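PDB 5I2A: diol-dehydratase from Roseburia inulinivorans, which probably acts as a B12-independent, glycyl-radical lyase that dehydrates 1,2-propanediol. Local coordinates for residues 567-571 and 572-576. Sequence-based numbering, arbitrary orientation.
Sequences TIKKL and VFEEK
Ile568 O is gripped by two amides at once, Val572 N at 3.2 Å and Phe573 N at 3.3 Å. The two approach differently: Phe573 N lies almost in line with the carbonyl (C=O...N 168°), while Val572 N stands well above the carbonyl plane and makes a less straight hydrogen bond (N-H...O 140°). This bifurcated acceptor marks the change from an i to i+4 to an i to i+5 pattern, for with the next two carbonyls along the chain Glu574 N bonds to Lys569 O and Glu575 N to Lys570 O, the latter at 2.9 Å. Such widening is the signature of a pi-helical turn, which here occupies the C-terminal end of helix 558-574, before Lys576 leaves helical geometry with positive phi. Side chains both four and five residues apart meet here. Ile568 and Phe573, five residues apart, run side by side, and CG2 of the isoleucine, anti to its own backbone nitrogen, packs 3.6 Å from Phe573 CE2. Helix 580-588 covers this apolar side through Leu583 and Met580, while Phe489 of helix 489-521 reaches Phe573. On the polar side Glu574 extends beyond CG and turns its carboxylate to two neighbouring lysines. Lys570, bent at chi2 (-57°), brings NZ to the syn side of Glu574 OE1, 2.9 Å away and only modestly out of the carboxylate plane. Lys569 stays extended and lays its methylenes along the other oxygen, with CE 3.5 Å from Glu574 OE2; its NZ remains beyond salt-bridge distance of that oxygen. Both ammonium groups form salt bridges with Glu662, for Lys570 a second partner, linking this helix end to helix 661-678.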
# COMPACT_ATOMS: atom_id res chain seq x y z
N THR A 567 -44.16 21.06 -11.32
CA THR A 567 -44.35 22.49 -11.56
C THR A 567 -43.90 22.91 -12.97
O THR A 567 -44.63 23.57 -13.71
CB THR A 567 -43.59 23.32 -10.54
OG1 THR A 567 -44.25 23.25 -9.28
CG2 THR A 567 -43.48 24.79 -10.99
N ILE A 568 -42.69 22.49 -13.32
CA ILE A 568 -42.09 22.87 -14.59
C ILE A 568 -42.87 22.29 -15.76
O ILE A 568 -43.17 22.99 -16.72
CB ILE A 568 -40.63 22.42 -14.66
CG1 ILE A 568 -39.81 23.20 -13.62
CG2 ILE A 568 -40.05 22.64 -16.07
CD1 ILE A 568 -38.52 22.52 -13.24
N LYS A 569 -43.21 21.01 -15.65
CA LYS A 569 -43.96 20.32 -16.69
C LYS A 569 -45.33 20.96 -16.91
O LYS A 569 -45.71 21.23 -18.04
CB LYS A 569 -44.10 18.84 -16.36
CG LYS A 569 -44.72 18.02 -17.46
CD LYS A 569 -45.14 16.65 -16.94
CE LYS A 569 -45.36 15.67 -18.09
NZ LYS A 569 -46.20 14.52 -17.67
N LYS A 570 -46.06 21.21 -15.82
CA LYS A 570 -47.42 21.75 -15.90
C LYS A 570 -47.51 23.24 -16.20
O LYS A 570 -48.14 23.64 -17.17
CB LYS A 570 -48.17 21.50 -14.60
CG LYS A 570 -48.65 20.09 -14.44
CD LYS A 570 -49.54 19.67 -15.58
CE LYS A 570 -49.95 18.23 -15.42
NZ LYS A 570 -50.64 17.70 -16.62
N LEU A 571 -46.89 24.07 -15.37
CA LEU A 571 -47.06 25.51 -15.48
C LEU A 571 -46.21 26.18 -16.55
O LEU A 571 -46.59 27.22 -17.07
CB LEU A 571 -46.79 26.18 -14.13
CG LEU A 571 -47.65 25.67 -12.98
CD1 LEU A 571 -47.43 26.52 -11.75
CD2 LEU A 571 -49.11 25.66 -13.40
N VAL A 572 -45.06 25.60 -16.89
CA VAL A 572 -44.21 26.23 -17.90
C VAL A 572 -44.44 25.66 -19.31
O VAL A 572 -44.71 26.42 -20.23
CB VAL A 572 -42.72 26.11 -17.53
CG1 VAL A 572 -41.84 26.66 -18.65
CG2 VAL A 572 -42.43 26.86 -16.23
N PHE A 573 -44.37 24.34 -19.47
CA PHE A 573 -44.42 23.74 -20.81
C PHE A 573 -45.83 23.42 -21.35
O PHE A 573 -46.13 23.72 -22.50
CB PHE A 573 -43.57 22.48 -20.83
CG PHE A 573 -42.10 22.77 -20.83
CD1 PHE A 573 -41.48 23.27 -21.96
CD2 PHE A 573 -41.34 22.58 -19.69
CE1 PHE A 573 -40.13 23.55 -21.96
CE2 PHE A 573 -39.98 22.86 -19.69
CZ PHE A 573 -39.38 23.35 -20.83
N GLU A 574 -46.69 22.79 -20.54
CA GLU A 574 -48.04 22.44 -20.98
C GLU A 574 -49.03 23.61 -20.93
O GLU A 574 -49.54 24.03 -21.95
CB GLU A 574 -48.59 21.28 -20.14
CG GLU A 574 -47.82 20.00 -20.33
CD GLU A 574 -48.39 18.82 -19.57
OE1 GLU A 574 -49.46 18.95 -18.92
OE2 GLU A 574 -47.76 17.74 -19.63
N GLU A 575 -49.29 24.13 -19.74
CA GLU A 575 -50.30 25.16 -19.55
C GLU A 575 -49.77 26.55 -19.87
O GLU A 575 -50.55 27.47 -20.11
CB GLU A 575 -50.84 25.12 -18.13
CG GLU A 575 -51.53 23.81 -17.80
CD GLU A 575 -52.06 23.76 -16.37
OE1 GLU A 575 -52.08 24.81 -15.70
OE2 GLU A 575 -52.44 22.66 -15.91
N LYS A 576 -48.46 26.70 -19.86
CA LYS A 576 -47.82 27.93 -20.29
C LYS A 576 -48.28 29.15 -19.49
O LYS A 576 -48.39 30.25 -20.02
CB LYS A 576 -48.10 28.15 -21.78
CG LYS A 576 -46.86 28.36 -22.61
CD LYS A 576 -47.03 27.82 -24.00
CE LYS A 576 -47.25 26.32 -23.97
NZ LYS A 576 -46.71 25.66 -25.19